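Local coordinates for protein putative NAD-dependent epimerase/dehydratase (Bacillus halodurans, PDB 3E8X) that binds NADP in a Rossmann-type fold and is a putative NAD-dependent epimerase or dehydratase whose substrate is unknown, at residues 35-40 against 202-207; 128-133 against 165-170; 173-178 against 195-200; 177-182 against 220-225. All blocks are in the same frame, centred on the assembly; numbering follows the deposited sequence.

Contact 1: 35-40 against 202-207; sequences RYLLSE and KVIAEL
Leu37 against Ile204, and Glu40 against Lys202 and Ala205, carry the contact of 35-40 with 202-207, between helix 32-43 and helix 197-207. The short segments run the same way, 38° apart, with their axes 8.8 Å from each other at closest approach. Leu37 turns its CG away from its own backbone N (chi1 -172°), which carries CD1 across to Ile204, 3.7 Å from CG2; the two side chains meet at about a right angle. The same methyl also reaches Ala205, CD1 lying 4.0 Å from CB. One turn on, Glu40 CB rests on Ala205 CB at 3.5 Å, and the small alanine lets the backbones come close. Beyond CB the glutamate chain bends at chi2 and lies over Lys202, OE2 3.5 Å from CG. Lys202 in turn folds back at its last torsion, bringing NZ to 3.0 Å from Glu40 OE2, a salt bridge made on the syn side but 32° out of the carboxylate plane. A glutamine in place of Glu40 would probably leave the Lys202 ammonium without its charged mate. The chemistry is thus graded: methyl groups next to Val89 of the sheet, with a charge pair closing the partly exposed side.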
# COMPACT_ATOMS: atom_id res chain seq x y z
N ARG A 35 11.39 -17.26 15.19
CA ARG A 35 12.29 -18.07 15.94
C ARG A 35 11.65 -19.39 16.36
O ARG A 35 12.27 -20.45 16.15
CB ARG A 35 12.77 -17.33 17.17
CG ARG A 35 13.90 -16.36 16.85
CD ARG A 35 14.33 -15.68 18.13
NE ARG A 35 15.49 -14.82 17.90
CZ ARG A 35 16.16 -14.25 18.89
NH1 ARG A 35 15.78 -14.44 20.17
NH2 ARG A 35 17.23 -13.49 18.62
N TYR A 36 10.47 -19.34 17.01
CA TYR A 36 9.71 -20.57 17.27
C TYR A 36 9.42 -21.39 16.01
O TYR A 36 9.54 -22.63 16.02
CB TYR A 36 8.43 -20.30 18.05
CG TYR A 36 8.65 -19.57 19.34
CD1 TYR A 36 9.83 -19.78 20.08
CD2 TYR A 36 7.71 -18.68 19.83
CE1 TYR A 36 10.09 -19.09 21.26
CE2 TYR A 36 7.93 -18.02 21.02
CZ TYR A 36 9.13 -18.23 21.75
OH TYR A 36 9.40 -17.59 22.94
N LEU A 37 9.00 -20.69 14.95
CA LEU A 37 8.77 -21.33 13.67
C LEU A 37 9.96 -22.16 13.13
O LEU A 37 9.76 -23.22 12.55
CB LEU A 37 8.34 -20.30 12.62
CG LEU A 37 7.87 -20.80 11.25
CD1 LEU A 37 6.72 -21.84 11.36
CD2 LEU A 37 7.55 -19.62 10.34
N LEU A 38 11.20 -21.71 13.33
CA LEU A 38 12.34 -22.51 12.86
C LEU A 38 12.32 -23.92 13.46
O LEU A 38 12.50 -24.92 12.77
CB LEU A 38 13.68 -21.82 13.20
CG LEU A 38 13.92 -20.45 12.53
CD1 LEU A 38 15.10 -19.72 13.10
CD2 LEU A 38 14.01 -20.58 10.97
N SER A 39 12.07 -23.99 14.76
CA SER A 39 11.98 -25.25 15.45
C SER A 39 10.76 -26.09 15.03
O SER A 39 10.86 -27.27 14.83
CB SER A 39 11.96 -25.00 16.97
OG SER A 39 11.85 -26.21 17.68
N GLU A 40 9.62 -25.44 14.87
CA GLU A 40 8.43 -26.16 14.46
C GLU A 40 8.59 -26.79 13.08
O GLU A 40 8.20 -27.92 12.89
CB GLU A 40 7.23 -25.26 14.53
CG GLU A 40 6.92 -24.75 15.95
CD GLU A 40 6.57 -25.85 16.94
OE1 GLU A 40 6.20 -26.99 16.56
OE2 GLU A 40 6.63 -25.55 18.14
N LYS A 202 3.26 -22.88 15.48
CA LYS A 202 2.73 -24.24 15.35
C LYS A 202 1.69 -24.34 14.23
O LYS A 202 1.69 -25.28 13.45
CB LYS A 202 2.13 -24.71 16.68
CG LYS A 202 3.13 -25.26 17.66
CD LYS A 202 2.47 -25.59 19.00
CE LYS A 202 3.48 -25.72 20.14
NZ LYS A 202 4.50 -26.75 19.87
N VAL A 203 0.79 -23.37 14.17
CA VAL A 203 -0.19 -23.29 13.12
C VAL A 203 0.45 -23.20 11.72
O VAL A 203 0.12 -23.95 10.83
CB VAL A 203 -1.16 -22.10 13.32
CG1 VAL A 203 -2.06 -21.93 12.09
CG2 VAL A 203 -1.99 -22.30 14.60
N ILE A 204 1.43 -22.32 11.56
CA ILE A 204 2.10 -22.13 10.28
C ILE A 204 2.77 -23.40 9.85
O ILE A 204 2.60 -23.84 8.73
CB ILE A 204 3.15 -20.98 10.33
CG1 ILE A 204 2.44 -19.64 10.59
CG2 ILE A 204 4.05 -20.95 9.03
CD1 ILE A 204 3.33 -18.47 11.11
N ALA A 205 3.61 -23.96 10.73
CA ALA A 205 4.33 -25.22 10.45
C ALA A 205 3.36 -26.38 10.11
O ALA A 205 3.63 -27.21 9.24
CB ALA A 205 5.25 -25.60 11.63
N GLU A 206 2.20 -26.39 10.74
CA GLU A 206 1.25 -27.47 10.52
C GLU A 206 0.72 -27.44 9.09
O GLU A 206 0.48 -28.50 8.49
CB GLU A 206 0.08 -27.38 11.52
CG GLU A 206 -0.86 -28.57 11.50
CD GLU A 206 -0.23 -29.87 12.00
OE1 GLU A 206 0.84 -29.85 12.65
OE2 GLU A 206 -0.84 -30.92 11.78
N LEU A 207 0.55 -26.23 8.54
CA LEU A 207 -0.15 -26.08 7.25
C LEU A 207 0.75 -25.84 6.02
O LEU A 207 0.28 -25.90 4.90
CB LEU A 207 -1.28 -25.02 7.39
CG LEU A 207 -1.02 -23.54 7.76
CD1 LEU A 207 -0.26 -22.83 6.66
CD2 LEU A 207 -2.38 -22.88 7.97

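Contact 2: 128-133 against 165-170; sequences MVSSVG and YTIVRP. With NAP (NADP nicotinamide-adenine-dinucleotide phosphate), chain B.
Met128, a selenomethionine, and Val129 pair in parallel with Ile167 and Val168, and this is where the contact is tightest. Met128 N gives its hydrogen to Thr166 O, and Met128 O takes one from Val168 N at 3.0 Å. Val168 O then accepts from Ser130 N at 2.8 Å, a nearly straight bond. On one face of the sheet Met128 and Ile167 lie side by side, CB to CG1 4.0 Å, while Ile167 CG2 also touches Ser130 CB. The strands belong to a beta-alpha-beta unit, strand 125-129, helix 145-160, strand 164-174, of the Rossmann-type fold, and the helix supplies Asp155, which takes both the Ser130 hydroxyl and the Arg169 guanidinium. Arg169 runs out extended, and its CG passes 3.4 Å from Ser131 O.

Past Ser130 the regular ladder stops and the segment opens toward the cofactor. The link there is from Val132 N to Pro170 O, 3.0 Å long, with the donor 42° above the carbonyl plane. Ser131 has its OG anti to N (chi1 -178°), which sets the hydroxyl 3.1 Å from C5N of the NADP nicotinamide ring while it donates to Val132 O on a lone pair. A water bridges this OG and Pro170 O beside the ring. Without the Ser131 hydroxyl, as with an alanine here, Val132 O would probably lose its donor and the water one of its anchors. Val132, partly exposed, sets CG1 against Arg169 O.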
# COMPACT_ATOMS: atom_id res chain seq x y z
N MSE A 128 1.63 -16.07 4.39
CA MSE A 128 1.65 -14.76 4.95
C MSE A 128 1.22 -14.78 6.42
O MSE A 128 0.19 -15.34 6.79
CB MSE A 128 0.69 -13.88 4.17
CG MSE A 128 0.41 -12.56 4.81
SE MSE A 128 2.03 -11.49 4.62
CE MSE A 128 2.00 -11.00 2.78
N VAL A 129 2.05 -14.18 7.27
CA VAL A 129 1.68 -13.89 8.67
C VAL A 129 1.17 -12.46 8.68
O VAL A 129 1.91 -11.52 8.58
CB VAL A 129 2.86 -14.08 9.64
CG1 VAL A 129 2.43 -13.85 11.08
CG2 VAL A 129 3.46 -15.48 9.45
N SER A 130 -0.13 -12.36 8.80
CA SER A 130 -0.83 -11.12 8.77
C SER A 130 -1.34 -10.79 10.19
O SER A 130 -0.60 -10.94 11.17
CB SER A 130 -1.98 -11.24 7.75
OG SER A 130 -2.63 -10.03 7.58
N SER A 131 -2.56 -10.28 10.29
CA SER A 131 -3.15 -9.84 11.56
C SER A 131 -4.68 -9.76 11.43
O SER A 131 -5.19 -9.46 10.36
CB SER A 131 -2.58 -8.46 11.97
OG SER A 131 -3.06 -7.96 13.22
N VAL A 132 -5.40 -10.02 12.53
CA VAL A 132 -6.79 -9.53 12.66
C VAL A 132 -6.76 -7.98 12.64
O VAL A 132 -5.73 -7.33 12.91
CB VAL A 132 -7.50 -10.02 13.98
CG1 VAL A 132 -7.50 -11.54 14.06
CG2 VAL A 132 -6.83 -9.38 15.21
N GLY A 133 -7.90 -7.39 12.32
CA GLY A 133 -7.98 -5.96 12.14
C GLY A 133 -7.94 -5.54 10.67
O GLY A 133 -8.11 -4.37 10.34
N TYR A 165 -1.20 -19.71 -1.91
CA TYR A 165 -1.01 -18.95 -0.69
C TYR A 165 -1.86 -19.48 0.44
O TYR A 165 -2.87 -20.13 0.21
CB TYR A 165 -1.27 -17.43 -0.89
CG TYR A 165 -2.72 -17.05 -1.18
CD1 TYR A 165 -3.62 -16.86 -0.14
CD2 TYR A 165 -3.18 -16.86 -2.49
CE1 TYR A 165 -4.95 -16.51 -0.39
CE2 TYR A 165 -4.54 -16.52 -2.74
CZ TYR A 165 -5.39 -16.33 -1.69
OH TYR A 165 -6.71 -16.01 -1.91
N THR A 166 -1.45 -19.16 1.66
CA THR A 166 -2.34 -19.21 2.85
C THR A 166 -1.97 -17.97 3.65
O THR A 166 -0.78 -17.69 3.86
CB THR A 166 -2.10 -20.48 3.72
OG1 THR A 166 -2.26 -21.65 2.92
CG2 THR A 166 -3.10 -20.49 4.89
N ILE A 167 -3.01 -17.25 4.07
CA ILE A 167 -2.92 -16.07 4.95
C ILE A 167 -3.51 -16.38 6.34
O ILE A 167 -4.70 -16.75 6.51
CB ILE A 167 -3.64 -14.80 4.38
CG1 ILE A 167 -3.10 -14.39 2.98
CG2 ILE A 167 -3.51 -13.62 5.34
CD1 ILE A 167 -4.08 -13.52 2.14
N VAL A 168 -2.60 -16.29 7.31
CA VAL A 168 -2.85 -16.52 8.75
C VAL A 168 -2.92 -15.16 9.42
O VAL A 168 -1.95 -14.43 9.43
CB VAL A 168 -1.73 -17.39 9.37
CG1 VAL A 168 -2.09 -17.85 10.81
CG2 VAL A 168 -1.46 -18.60 8.45
N ARG A 169 -4.09 -14.85 9.99
CA ARG A 169 -4.31 -13.59 10.70
C ARG A 169 -4.43 -13.84 12.20
O ARG A 169 -5.54 -14.03 12.71
CB ARG A 169 -5.59 -12.91 10.14
CG ARG A 169 -5.39 -12.42 8.73
CD ARG A 169 -6.66 -12.00 8.04
NE ARG A 169 -6.32 -11.23 6.84
CZ ARG A 169 -7.20 -10.70 6.00
NH1 ARG A 169 -8.50 -10.83 6.18
NH2 ARG A 169 -6.75 -9.96 5.00
N PRO A 170 -3.30 -13.87 12.93
CA PRO A 170 -3.43 -14.01 14.37
C PRO A 170 -4.10 -12.82 15.03
O PRO A 170 -3.99 -11.69 14.54
CB PRO A 170 -1.99 -14.14 14.89
CG PRO A 170 -1.11 -14.06 13.73
CD PRO A 170 -1.90 -13.75 12.51
PA NAP B . 9.07 -9.35 15.60
O1A NAP B . 9.12 -7.82 15.55
O2A NAP B . 9.62 -10.08 16.82
O5B NAP B . 9.74 -9.87 14.22
C5B NAP B . 10.05 -9.01 13.11
C4B NAP B . 11.35 -9.38 12.41
O4B NAP B . 11.40 -8.61 11.19
C3B NAP B . 12.65 -9.06 13.18
O3B NAP B . 13.50 -10.20 13.41
C2B NAP B . 13.40 -8.08 12.29
O2B NAP B . 14.85 -8.22 12.25
C1B NAP B . 12.78 -8.39 10.92
N9A NAP B . 13.08 -7.29 9.98
C8A NAP B . 12.87 -5.98 10.18
N7A NAP B . 13.31 -5.29 9.11
C5A NAP B . 13.79 -6.19 8.23
C6A NAP B . 14.37 -6.10 6.96
N6A NAP B . 14.53 -4.89 6.37
N1A NAP B . 14.79 -7.21 6.31
C2A NAP B . 14.64 -8.40 6.88
N3A NAP B . 14.09 -8.54 8.10
C4A NAP B . 13.65 -7.45 8.79
O3 NAP B . 7.50 -9.78 15.43
PN NAP B . 6.75 -11.12 15.98
O1N NAP B . 6.27 -10.79 17.37
O2N NAP B . 7.62 -12.29 15.59
O5D NAP B . 5.36 -11.15 15.18
C5D NAP B . 5.30 -11.60 13.83
C4D NAP B . 4.33 -10.70 13.09
O4D NAP B . 3.01 -10.80 13.63
C3D NAP B . 4.72 -9.24 13.22
O3D NAP B . 5.69 -8.93 12.21
C2D NAP B . 3.38 -8.49 13.16
O2D NAP B . 3.16 -7.85 11.92
C1D NAP B . 2.30 -9.58 13.35
N1N NAP B . 1.28 -9.31 14.42
C2N NAP B . 1.61 -8.82 15.63
C3N NAP B . 0.61 -8.60 16.61
C7N NAP B . 0.92 -8.08 17.99
O7N NAP B . 0.07 -8.23 18.89
N7N NAP B . 2.12 -7.53 18.22
C4N NAP B . -0.72 -8.90 16.30
C5N NAP B . -1.03 -9.42 15.05
C6N NAP B . -0.01 -9.61 14.14
P2B NAP B . 15.86 -7.87 13.49
O1X NAP B . 15.96 -9.12 14.32
O2X NAP B . 17.18 -7.54 12.79
O3X NAP B . 15.17 -6.74 14.22
O HOH W 1 -1.90 -9.99 15.50

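Contact 3: 173-178 against 195-200; sequences LSNEES and ITRHDV. With NAP (NADP nicotinamide-adenine-dinucleotide phosphate), chain B.
The two backbones pair in parallel over Leu173-Ile195 and Ser174-Thr196, with Ser174 N bonded to Ile195 O at 2.9 Å and Arg197 N to Ser174 O at 3.0 Å, before the second segment turns into helix 197-207. Leu173 splits its work: CD2 packs on Ile195 CG2 and, at 3.8 Å, on Val200 CG2, while CD1 leans on the nicotinamide ring of NADP. Its CB sits over the centre of one face of the Arg197 guanidinium, 3.7 Å above the plane. Extended from CG to NE and then turned at chi4 (81°), Arg197 sends NE to the phosphate oxygen O1N of NADP at 2.6 Å; NH2 adds a weak bond to that oxygen. NH1 is held by Asn175 OD1 at 2.9 Å, approaching from above the amide's carbonyl plane, and by a water shared with Leu173 O. Farther along, Thr196 OG1 accepts from Asp199 N and donates to Asp199 OD2, 2.7 Å away, and Thr196 CB lies 3.3 Å from the backbone oxygen Glu176 O. Thr196 is the N-cap of the helix, and the whole is a cofactor site: Leu173 N grips the carboxamide O7N while Arg197 probably offsets part of the pyrophosphate charge.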
# COMPACT_ATOMS: atom_id res chain seq x y z
N LEU A 173 -0.93 -10.79 19.99
CA LEU A 173 0.06 -11.80 20.30
C LEU A 173 0.44 -11.75 21.77
O LEU A 173 0.44 -10.69 22.38
CB LEU A 173 1.30 -11.63 19.39
CG LEU A 173 1.11 -11.77 17.89
CD1 LEU A 173 2.37 -11.39 17.15
CD2 LEU A 173 0.68 -13.21 17.52
N SER A 174 0.71 -12.92 22.35
CA SER A 174 1.19 -13.00 23.71
C SER A 174 2.46 -13.84 23.76
O SER A 174 2.78 -14.57 22.83
CB SER A 174 0.07 -13.56 24.63
OG SER A 174 0.30 -14.86 25.09
N ASN A 175 3.18 -13.73 24.86
CA ASN A 175 4.38 -14.51 25.12
C ASN A 175 4.21 -15.61 26.15
O ASN A 175 5.22 -16.15 26.65
CB ASN A 175 5.55 -13.58 25.48
CG ASN A 175 5.95 -12.71 24.32
OD1 ASN A 175 6.22 -13.21 23.20
ND2 ASN A 175 5.97 -11.39 24.55
N GLU A 176 2.97 -16.01 26.45
CA GLU A 176 2.73 -17.20 27.25
C GLU A 176 3.23 -18.46 26.52
O GLU A 176 3.45 -18.44 25.30
CB GLU A 176 1.23 -17.34 27.56
CG GLU A 176 0.58 -16.12 28.27
CD GLU A 176 1.18 -15.82 29.62
OE1 GLU A 176 1.70 -16.77 30.27
OE2 GLU A 176 1.12 -14.64 30.04
N GLU A 177 3.39 -19.54 27.28
CA GLU A 177 3.79 -20.84 26.74
C GLU A 177 2.64 -21.40 25.87
O GLU A 177 1.46 -21.04 26.02
CB GLU A 177 4.18 -21.85 27.87
CG GLU A 177 5.40 -21.49 28.78
CD GLU A 177 6.71 -21.19 28.00
OE1 GLU A 177 7.19 -22.08 27.25
OE2 GLU A 177 7.24 -20.05 28.13
N SER A 178 3.00 -22.23 24.90
CA SER A 178 2.02 -22.80 23.99
C SER A 178 0.96 -23.55 24.77
O SER A 178 1.29 -24.21 25.75
CB SER A 178 2.70 -23.77 23.03
OG SER A 178 3.48 -24.72 23.72
N ILE A 195 -3.43 -14.86 21.20
CA ILE A 195 -2.82 -16.13 20.83
C ILE A 195 -1.32 -16.04 21.15
O ILE A 195 -0.70 -15.01 20.91
CB ILE A 195 -3.07 -16.55 19.30
CG1 ILE A 195 -2.51 -17.97 19.03
CG2 ILE A 195 -2.54 -15.47 18.25
CD1 ILE A 195 -3.03 -18.60 17.74
N THR A 196 -0.76 -17.13 21.68
CA THR A 196 0.66 -17.14 21.95
C THR A 196 1.46 -17.18 20.63
O THR A 196 1.02 -17.74 19.64
CB THR A 196 1.12 -18.28 22.92
OG1 THR A 196 1.10 -19.55 22.27
CG2 THR A 196 0.28 -18.31 24.19
N ARG A 197 2.61 -16.55 20.63
CA ARG A 197 3.50 -16.63 19.48
C ARG A 197 3.95 -18.08 19.16
O ARG A 197 4.19 -18.42 17.98
CB ARG A 197 4.70 -15.72 19.70
CG ARG A 197 4.37 -14.25 19.64
CD ARG A 197 5.64 -13.39 19.79
NE ARG A 197 5.38 -11.98 19.48
CZ ARG A 197 4.83 -11.12 20.32
NH1 ARG A 197 4.54 -11.48 21.56
NH2 ARG A 197 4.62 -9.89 19.93
N HIS A 198 4.11 -18.91 20.19
CA HIS A 198 4.44 -20.33 20.03
C HIS A 198 3.37 -21.02 19.16
O HIS A 198 3.69 -21.76 18.26
CB HIS A 198 4.48 -21.08 21.36
CG HIS A 198 5.76 -20.97 22.11
ND1 HIS A 198 6.92 -21.57 21.68
CD2 HIS A 198 6.06 -20.35 23.28
CE1 HIS A 198 7.89 -21.30 22.54
NE2 HIS A 198 7.40 -20.58 23.54
N ASP A 199 2.12 -20.75 19.47
CA ASP A 199 1.01 -21.39 18.83
C ASP A 199 0.81 -20.92 17.41
O ASP A 199 0.46 -21.72 16.56
CB ASP A 199 -0.27 -21.26 19.68
CG ASP A 199 -0.25 -22.11 20.95
OD1 ASP A 199 0.19 -23.29 20.87
OD2 ASP A 199 -0.72 -21.59 22.02
N VAL A 200 1.07 -19.64 17.12
CA VAL A 200 1.08 -19.12 15.75
C VAL A 200 2.11 -19.90 14.95
O VAL A 200 1.83 -20.31 13.83
CB VAL A 200 1.41 -17.58 15.68
CG1 VAL A 200 1.52 -17.07 14.21
CG2 VAL A 200 0.39 -16.80 16.47
PA NAP B . 9.07 -9.35 15.60
O1A NAP B . 9.12 -7.82 15.55
O2A NAP B . 9.62 -10.08 16.82
O5B NAP B . 9.74 -9.87 14.22
C5B NAP B . 10.05 -9.01 13.11
C4B NAP B . 11.35 -9.38 12.41
O4B NAP B . 11.40 -8.61 11.19
C3B NAP B . 12.65 -9.06 13.18
O3B NAP B . 13.50 -10.20 13.41
C2B NAP B . 13.40 -8.08 12.29
O2B NAP B . 14.85 -8.22 12.25
C1B NAP B . 12.78 -8.39 10.92
N9A NAP B . 13.08 -7.29 9.98
C8A NAP B . 12.87 -5.98 10.18
N7A NAP B . 13.31 -5.29 9.11
C5A NAP B . 13.79 -6.19 8.23
C6A NAP B . 14.37 -6.10 6.96
N6A NAP B . 14.53 -4.89 6.37
N1A NAP B . 14.79 -7.21 6.31
C2A NAP B . 14.64 -8.40 6.88
N3A NAP B . 14.09 -8.54 8.10
C4A NAP B . 13.65 -7.45 8.79
O3 NAP B . 7.50 -9.78 15.43
PN NAP B . 6.75 -11.12 15.98
O1N NAP B . 6.27 -10.79 17.37
O2N NAP B . 7.62 -12.29 15.59
O5D NAP B . 5.36 -11.15 15.18
C5D NAP B . 5.30 -11.60 13.83
C4D NAP B . 4.33 -10.70 13.09
O4D NAP B . 3.01 -10.80 13.63
C3D NAP B . 4.72 -9.24 13.22
O3D NAP B . 5.69 -8.93 12.21
C2D NAP B . 3.38 -8.49 13.16
O2D NAP B . 3.16 -7.85 11.92
C1D NAP B . 2.30 -9.58 13.35
N1N NAP B . 1.28 -9.31 14.42
C2N NAP B . 1.61 -8.82 15.63
C3N NAP B . 0.61 -8.60 16.61
C7N NAP B . 0.92 -8.08 17.99
O7N NAP B . 0.07 -8.23 18.89
N7N NAP B . 2.12 -7.53 18.22
C4N NAP B . -0.72 -8.90 16.30
C5N NAP B . -1.03 -9.42 15.05
C6N NAP B . -0.01 -9.61 14.14
P2B NAP B . 15.86 -7.87 13.49
O1X NAP B . 15.96 -9.12 14.32
O2X NAP B . 17.18 -7.54 12.79
O3X NAP B . 15.17 -6.74 14.22
O HOH W 2 3.22 -9.66 23.55
O HOH W 3 4.44 -17.42 22.95

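Contact 4: 177-182 against 220-225; sequences ESTGKV and VLNGDT
This is an antiparallel strand pairing, where strand 181-185 lies against strand 216-223 in the mixed sheet and the chain turns a corner at Asp224 and Thr225. Val182 pairs with Asn222 in a non-hydrogen-bonded position and with Thr225 in a hydrogen-bonded one: Val182 N reaches Thr225 O at 2.8 Å, and Thr225 N returns to Val182 O at 3.1 Å. Lys181 O is gripped from opposite faces of its plane. Asn222 ND2 comes almost straight, at 3.0 Å with a 176° angle, the oxygen lying in the amide plane; Gly223 N comes from the other face at 3.2 Å. ND2 bonds Asp199 as well as Lys181 O, and Asn222 OD1 takes Thr196 N, which together fix the rotation of the amide. Val182 CB lies 3.7 Å from Val220 CG2, the two side chains meeting at a slant. Thr179 OG1, set between the backbone N and carbonyl carbon (chi1 76°), accepts from Lys181 N in an ST turn and shares a water with Gly223 O. Around the pair, Val182 packs against Ile227 and Val230 of helix 227-232 and against Ile195 of strand 195-196, while Ser178 touches helix 197-207.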
# COMPACT_ATOMS: atom_id res chain seq x y z
N GLU A 177 3.39 -19.54 27.28
CA GLU A 177 3.79 -20.84 26.74
C GLU A 177 2.64 -21.40 25.87
O GLU A 177 1.46 -21.04 26.02
CB GLU A 177 4.18 -21.85 27.87
CG GLU A 177 5.40 -21.49 28.78
CD GLU A 177 6.71 -21.19 28.00
OE1 GLU A 177 7.19 -22.08 27.25
OE2 GLU A 177 7.24 -20.05 28.13
N SER A 178 3.00 -22.23 24.90
CA SER A 178 2.02 -22.80 23.99
C SER A 178 0.96 -23.55 24.77
O SER A 178 1.29 -24.21 25.75
CB SER A 178 2.70 -23.77 23.03
OG SER A 178 3.48 -24.72 23.72
N THR A 179 -0.30 -23.43 24.34
CA THR A 179 -1.37 -24.32 24.77
C THR A 179 -1.60 -25.47 23.74
O THR A 179 -2.16 -26.50 24.08
CB THR A 179 -2.73 -23.60 24.94
OG1 THR A 179 -3.31 -23.34 23.66
CG2 THR A 179 -2.57 -22.29 25.70
N GLY A 180 -1.21 -25.27 22.48
CA GLY A 180 -1.43 -26.25 21.42
C GLY A 180 -2.85 -26.27 20.89
O GLY A 180 -3.19 -27.16 20.09
N LYS A 181 -3.70 -25.33 21.35
CA LYS A 181 -5.15 -25.37 21.10
C LYS A 181 -5.58 -23.98 20.67
O LYS A 181 -5.21 -22.97 21.28
CB LYS A 181 -5.95 -25.83 22.33
CG LYS A 181 -5.73 -27.29 22.78
CD LYS A 181 -6.55 -27.65 24.07
CE LYS A 181 -6.46 -29.17 24.41
NZ LYS A 181 -7.49 -29.76 25.41
N VAL A 182 -6.35 -23.95 19.57
CA VAL A 182 -6.74 -22.72 18.90
C VAL A 182 -8.24 -22.73 18.52
O VAL A 182 -8.94 -23.74 18.71
CB VAL A 182 -5.83 -22.39 17.67
CG1 VAL A 182 -4.32 -22.21 18.07
CG2 VAL A 182 -5.97 -23.42 16.51
N VAL A 220 -6.98 -16.52 13.66
CA VAL A 220 -6.64 -17.57 14.63
C VAL A 220 -6.39 -16.98 16.02
O VAL A 220 -5.62 -16.02 16.16
CB VAL A 220 -5.50 -18.52 14.12
CG1 VAL A 220 -4.16 -17.79 13.85
CG2 VAL A 220 -5.39 -19.76 15.04
N LEU A 221 -7.12 -17.53 17.02
CA LEU A 221 -6.97 -17.21 18.44
C LEU A 221 -6.61 -18.47 19.22
O LEU A 221 -6.73 -19.58 18.70
CB LEU A 221 -8.29 -16.60 18.98
CG LEU A 221 -8.82 -15.34 18.24
CD1 LEU A 221 -10.18 -14.88 18.77
CD2 LEU A 221 -7.79 -14.20 18.25
N ASN A 222 -6.14 -18.33 20.46
CA ASN A 222 -6.10 -19.53 21.33
C ASN A 222 -7.54 -19.88 21.64
O ASN A 222 -8.40 -19.02 21.70
CB ASN A 222 -5.28 -19.35 22.64
CG ASN A 222 -3.76 -19.58 22.45
OD1 ASN A 222 -2.99 -18.68 22.75
ND2 ASN A 222 -3.33 -20.78 21.99
N GLY A 223 -7.77 -21.16 21.85
CA GLY A 223 -9.12 -21.72 22.04
C GLY A 223 -9.01 -23.16 22.53
O GLY A 223 -8.08 -23.49 23.30
N ASP A 224 -9.88 -24.02 22.03
CA ASP A 224 -10.02 -25.35 22.59
C ASP A 224 -9.73 -26.52 21.67
O ASP A 224 -9.73 -27.66 22.11
CB ASP A 224 -11.43 -25.47 23.13
CG ASP A 224 -11.64 -24.62 24.38
OD1 ASP A 224 -10.67 -24.43 25.17
OD2 ASP A 224 -12.78 -24.14 24.59
N THR A 225 -9.46 -26.26 20.40
CA THR A 225 -9.31 -27.31 19.45
C THR A 225 -7.82 -27.52 19.17
O THR A 225 -7.10 -26.58 18.86
CB THR A 225 -10.03 -26.98 18.13
OG1 THR A 225 -11.35 -26.53 18.41
CG2 THR A 225 -10.03 -28.17 17.19
O HOH W 4 -5.69 -22.62 24.41

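Overall arrangement
Contacts 2 and 3 both touch NADP, each with its own part of strand 164-174, and join where Pro170 CB lies 3.7 Å from Ile195 CG2. Contacts 3 and 4, with centres 8 Å apart, share Glu177 and Ser178; Asp199 ties them, its OD2 2.7 Å from Asn222 ND2 and its OD1 2.9 Å from Gly180 N. Contact 1 stands off the cofactor, the side chain of Ile204 about 8 Å from NADP, and leans on contact 2 through Ile204 CD1 and Val129 CG2, 3.4 Å apart. It reaches contact 3 through the stacked rings of Tyr36 and His198. Helix 197-207 thus serves contacts 1 and 3, while a probable hydrogen bond from Val220 N to Arg169 O, 3.0 Å, links contact 4 to contact 2.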